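PDB 4EI0: uncharacterized hypothetical protein from Parabacteroides merdae, which is of unknown function but belongs to the DUF4466 family and is built mainly around antiparallel beta-sheets. Local coordinates for residues B[163-168]-B[178-183]. Residues are numbered along the deposited sequence; the frame is centred on the assembly and turned at random.
Sequences KCYLSF and YSKADL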
ATOM      1  N   LYS B 163      28.731 -35.559 -23.670  1.00 52.55           N
ATOM      2  CA  LYS B 163      27.344 -35.501 -23.336  1.00 52.35           C
ATOM      3  C   LYS B 163      26.655 -35.012 -24.586  1.00 46.68           C
ATOM      4  O   LYS B 163      26.193 -33.877 -24.663  1.00 51.28           O
ATOM      5  CB  LYS B 163      27.101 -34.545 -22.166  1.00 54.06           C
ATOM      6  CG  LYS B 163      27.752 -34.988 -20.866  1.00 60.04           C
ATOM      7  CD  LYS B 163      27.267 -34.139 -19.703  1.00 60.82           C
ATOM      8  CE  LYS B 163      27.982 -32.801 -19.677  1.00 70.99           C
ATOM      9  NZ  LYS B 163      27.545 -31.985 -18.506  1.00 80.59           N
ATOM     10  N   CYS B 164      26.603 -35.914 -25.541  1.00 49.01           N
ATOM     11  CA  CYS B 164      26.440 -35.589 -26.905  1.00 53.88           C
ATOM     12  C   CYS B 164      25.263 -36.241 -27.601  1.00 48.04           C
ATOM     13  O   CYS B 164      25.110 -36.031 -28.783  1.00 47.07           O
ATOM     14  CB  CYS B 164      27.732 -35.988 -27.648  1.00 54.57           C
ATOM     15  SG  CYS B 164      28.161 -37.739 -27.637  1.00 59.43           S
ATOM     16  N   TYR B 165      24.443 -37.021 -26.913  1.00 48.97           N
ATOM     17  CA  TYR B 165      23.415 -37.794 -27.611  1.00 49.94           C
ATOM     18  C   TYR B 165      22.071 -37.291 -27.171  1.00 46.30           C
ATOM     19  O   TYR B 165      21.669 -37.523 -26.037  1.00 49.71           O
ATOM     20  CB  TYR B 165      23.590 -39.282 -27.307  1.00 44.11           C
ATOM     21  CG  TYR B 165      24.870 -39.871 -27.776  1.00 45.69           C
ATOM     22  CD1 TYR B 165      25.186 -39.899 -29.112  1.00 52.19           C
ATOM     23  CD2 TYR B 165      25.763 -40.463 -26.888  1.00 48.15           C
ATOM     24  CE1 TYR B 165      26.368 -40.464 -29.552  1.00 57.46           C
ATOM     25  CE2 TYR B 165      26.932 -41.046 -27.329  1.00 48.19           C
ATOM     26  CZ  TYR B 165      27.243 -41.038 -28.652  1.00 58.70           C
ATOM     27  OH  TYR B 165      28.410 -41.621 -29.086  1.00 62.40           O
ATOM     28  N   LEU B 166      21.395 -36.569 -28.063  1.00 43.85           N
ATOM     29  CA  LEU B 166      20.098 -35.980 -27.783  1.00 45.61           C
ATOM     30  C   LEU B 166      18.968 -36.953 -28.138  1.00 42.57           C
ATOM     31  O   LEU B 166      18.894 -37.432 -29.262  1.00 47.37           O
ATOM     32  CB  LEU B 166      19.903 -34.652 -28.560  1.00 45.91           C
ATOM     33  CG  LEU B 166      20.632 -33.383 -28.134  1.00 50.27           C
ATOM     34  CD1 LEU B 166      22.150 -33.524 -28.082  1.00 50.00           C
ATOM     35  CD2 LEU B 166      20.203 -32.261 -29.079  1.00 42.92           C
ATOM     36  N   SER B 167      18.084 -37.224 -27.180  1.00 49.43           N
ATOM     37  CA  SER B 167      16.848 -37.994 -27.411  1.00 43.42           C
ATOM     38  C   SER B 167      15.634 -37.121 -27.166  1.00 40.15           C
ATOM     39  O   SER B 167      15.471 -36.524 -26.090  1.00 43.65           O
ATOM     40  CB  SER B 167      16.760 -39.201 -26.486  1.00 45.58           C
ATOM     41  OG  SER B 167      15.573 -39.945 -26.745  1.00 48.58           O
ATOM     42  N   PHE B 168      14.736 -37.093 -28.143  1.00 45.61           N
ATOM     43  CA  PHE B 168      13.464 -36.406 -28.014  1.00 43.46           C
ATOM     44  C   PHE B 168      12.348 -37.400 -27.736  1.00 45.62           C
ATOM     45  O   PHE B 168      11.191 -37.051 -27.917  1.00 43.93           O
ATOM     46  CB  PHE B 168      13.135 -35.626 -29.327  1.00 49.15           C
ATOM     47  CG  PHE B 168      14.196 -34.639 -29.726  1.00 44.89           C
ATOM     48  CD1 PHE B 168      14.265 -33.383 -29.138  1.00 43.80           C
ATOM     49  CD2 PHE B 168      15.146 -34.983 -30.641  1.00 41.58           C
ATOM     50  CE1 PHE B 168      15.246 -32.497 -29.497  1.00 41.47           C
ATOM     51  CE2 PHE B 168      16.141 -34.112 -30.993  1.00 45.13           C
ATOM     52  CZ  PHE B 168      16.196 -32.875 -30.431  1.00 43.81           C
ATOM     53  N   TYR B 178      22.063 -37.925 -23.260  1.00 45.32           N
ATOM     54  CA  TYR B 178      22.748 -39.149 -22.884  1.00 56.65           C
ATOM     55  C   TYR B 178      24.193 -38.940 -23.242  1.00 57.45           C
ATOM     56  O   TYR B 178      24.485 -38.222 -24.171  1.00 55.34           O
ATOM     57  CB  TYR B 178      22.202 -40.352 -23.691  1.00 46.13           C
ATOM     58  CG  TYR B 178      20.821 -40.766 -23.220  1.00 57.40           C
ATOM     59  CD1 TYR B 178      20.645 -41.320 -21.947  1.00 52.35           C
ATOM     60  CD2 TYR B 178      19.691 -40.536 -23.987  1.00 56.04           C
ATOM     61  CE1 TYR B 178      19.380 -41.655 -21.478  1.00 49.61           C
ATOM     62  CE2 TYR B 178      18.410 -40.879 -23.516  1.00 55.72           C
ATOM     63  CZ  TYR B 178      18.271 -41.453 -22.267  1.00 59.60           C
ATOM     64  OH  TYR B 178      17.036 -41.800 -21.782  1.00 59.69           O
ATOM     65  N   SER B 179      25.077 -39.579 -22.499  1.00 54.25           N
ATOM     66  CA  SER B 179      26.519 -39.481 -22.684  1.00 53.57           C
ATOM     67  C   SER B 179      27.098 -40.731 -23.239  1.00 55.79           C
ATOM     68  O   SER B 179      26.436 -41.764 -23.354  1.00 51.57           O
ATOM     69  CB  SER B 179      27.193 -39.252 -21.330  1.00 61.52           C
ATOM     70  OG  SER B 179      26.941 -40.356 -20.467  1.00 66.69           O
ATOM     71  N   LYS B 180      28.367 -40.656 -23.584  1.00 56.93           N
ATOM     72  CA  LYS B 180      29.083 -41.811 -24.051  1.00 58.80           C
ATOM     73  C   LYS B 180      29.169 -42.887 -22.958  1.00 61.61           C
ATOM     74  O   LYS B 180      29.173 -44.065 -23.273  1.00 60.18           O
ATOM     75  CB  LYS B 180      30.458 -41.401 -24.571  1.00 67.18           C
ATOM     76  CG  LYS B 180      30.386 -40.631 -25.892  1.00 66.33           C
ATOM     77  CD  LYS B 180      31.736 -40.067 -26.322  1.00 59.20           C
ATOM     78  CE  LYS B 180      31.725 -39.722 -27.809  1.00 68.87           C
ATOM     79  NZ  LYS B 180      32.963 -39.099 -28.323  1.00 73.82           N
ATOM     80  N   ALA B 181      29.218 -42.474 -21.692  1.00 59.72           N
ATOM     81  CA  ALA B 181      29.247 -43.411 -20.571  1.00 67.98           C
ATOM     82  C   ALA B 181      27.924 -44.129 -20.507  1.00 63.70           C
ATOM     83  O   ALA B 181      27.891 -45.331 -20.292  1.00 65.77           O
ATOM     84  CB  ALA B 181      29.450 -42.677 -19.270  1.00 54.40           C
ATOM     85  N   ASP B 182      26.834 -43.380 -20.699  1.00 61.88           N
ATOM     86  CA  ASP B 182      25.485 -43.981 -20.675  1.00 53.34           C
ATOM     87  C   ASP B 182      25.375 -45.093 -21.685  1.00 55.78           C
ATOM     88  O   ASP B 182      24.942 -46.202 -21.362  1.00 63.10           O
ATOM     89  CB  ASP B 182      24.411 -42.966 -20.913  1.00 63.03           C
ATOM     90  CG  ASP B 182      24.324 -41.923 -19.812  1.00 66.60           C
ATOM     91  OD1 ASP B 182      24.598 -42.227 -18.640  1.00 75.71           O
ATOM     92  OD2 ASP B 182      23.992 -40.765 -20.131  1.00 65.32           O
ATOM     93  N   LEU B 183      25.848 -44.834 -22.897  1.00 53.56           N
ATOM     94  CA  LEU B 183      25.827 -45.844 -23.935  1.00 58.37           C
ATOM     95  C   LEU B 183      26.784 -47.002 -23.710  1.00 62.40           C
ATOM     96  O   LEU B 183      26.543 -48.082 -24.245  1.00 62.27           O
ATOM     97  CB  LEU B 183      26.041 -45.225 -25.337  1.00 61.18           C
ATOM     98  CG  LEU B 183      24.751 -44.758 -26.039  1.00 64.55           C
ATOM     99  CD1 LEU B 183      24.039 -43.682 -25.231  1.00 51.67           C
ATOM    100  CD2 LEU B 183      25.010 -44.318 -27.463  1.00 62.04           C
TER
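Tyr165 O accepts a hydrogen bond from Tyr178 N at 2.8 Å, and Tyr165 N donates one back to Tyr178 O at 3.0 Å: a hydrogen-bonded antiparallel pair. It joins strand 165-167 to 176-178, an outermost strand of its five-stranded sheet, just before helix 180-185 begins. Both tyrosines leave the same sheet face, Tyr165 CB 4.0 Å from Tyr178 CB. With CG anti to the carbonyl carbon (chi1 -63°), the Tyr165 ring reaches the first helical turn. Its own neighbour Cys164 sets SG over the centre of one face, while Leu183 CD2 sits over the opposite face, offset toward the rim, in a CH-pi contact. The Lys180 side chain crosses that of Tyr165 at about a right angle, Lys180 CG 3.8 Å from Tyr165 CE2. A serine in place of Tyr165 would take away the ring between Leu183 CD2 and Cys164 SG and would probably open a gap beside the helix. Ser179 and Asp182 close that helix's start with a capping box: Asp182 N donates to Ser179 OG, and Ser179 N to Asp182 OD2 from above the carboxylate plane. Tyr178 OH is hydrogen-bonded to Lys192 NZ and Asn170 ND2; at the Tyr178 ring edge, CE2 of Tyr178 lies 3.8 Å from Ser167 CB.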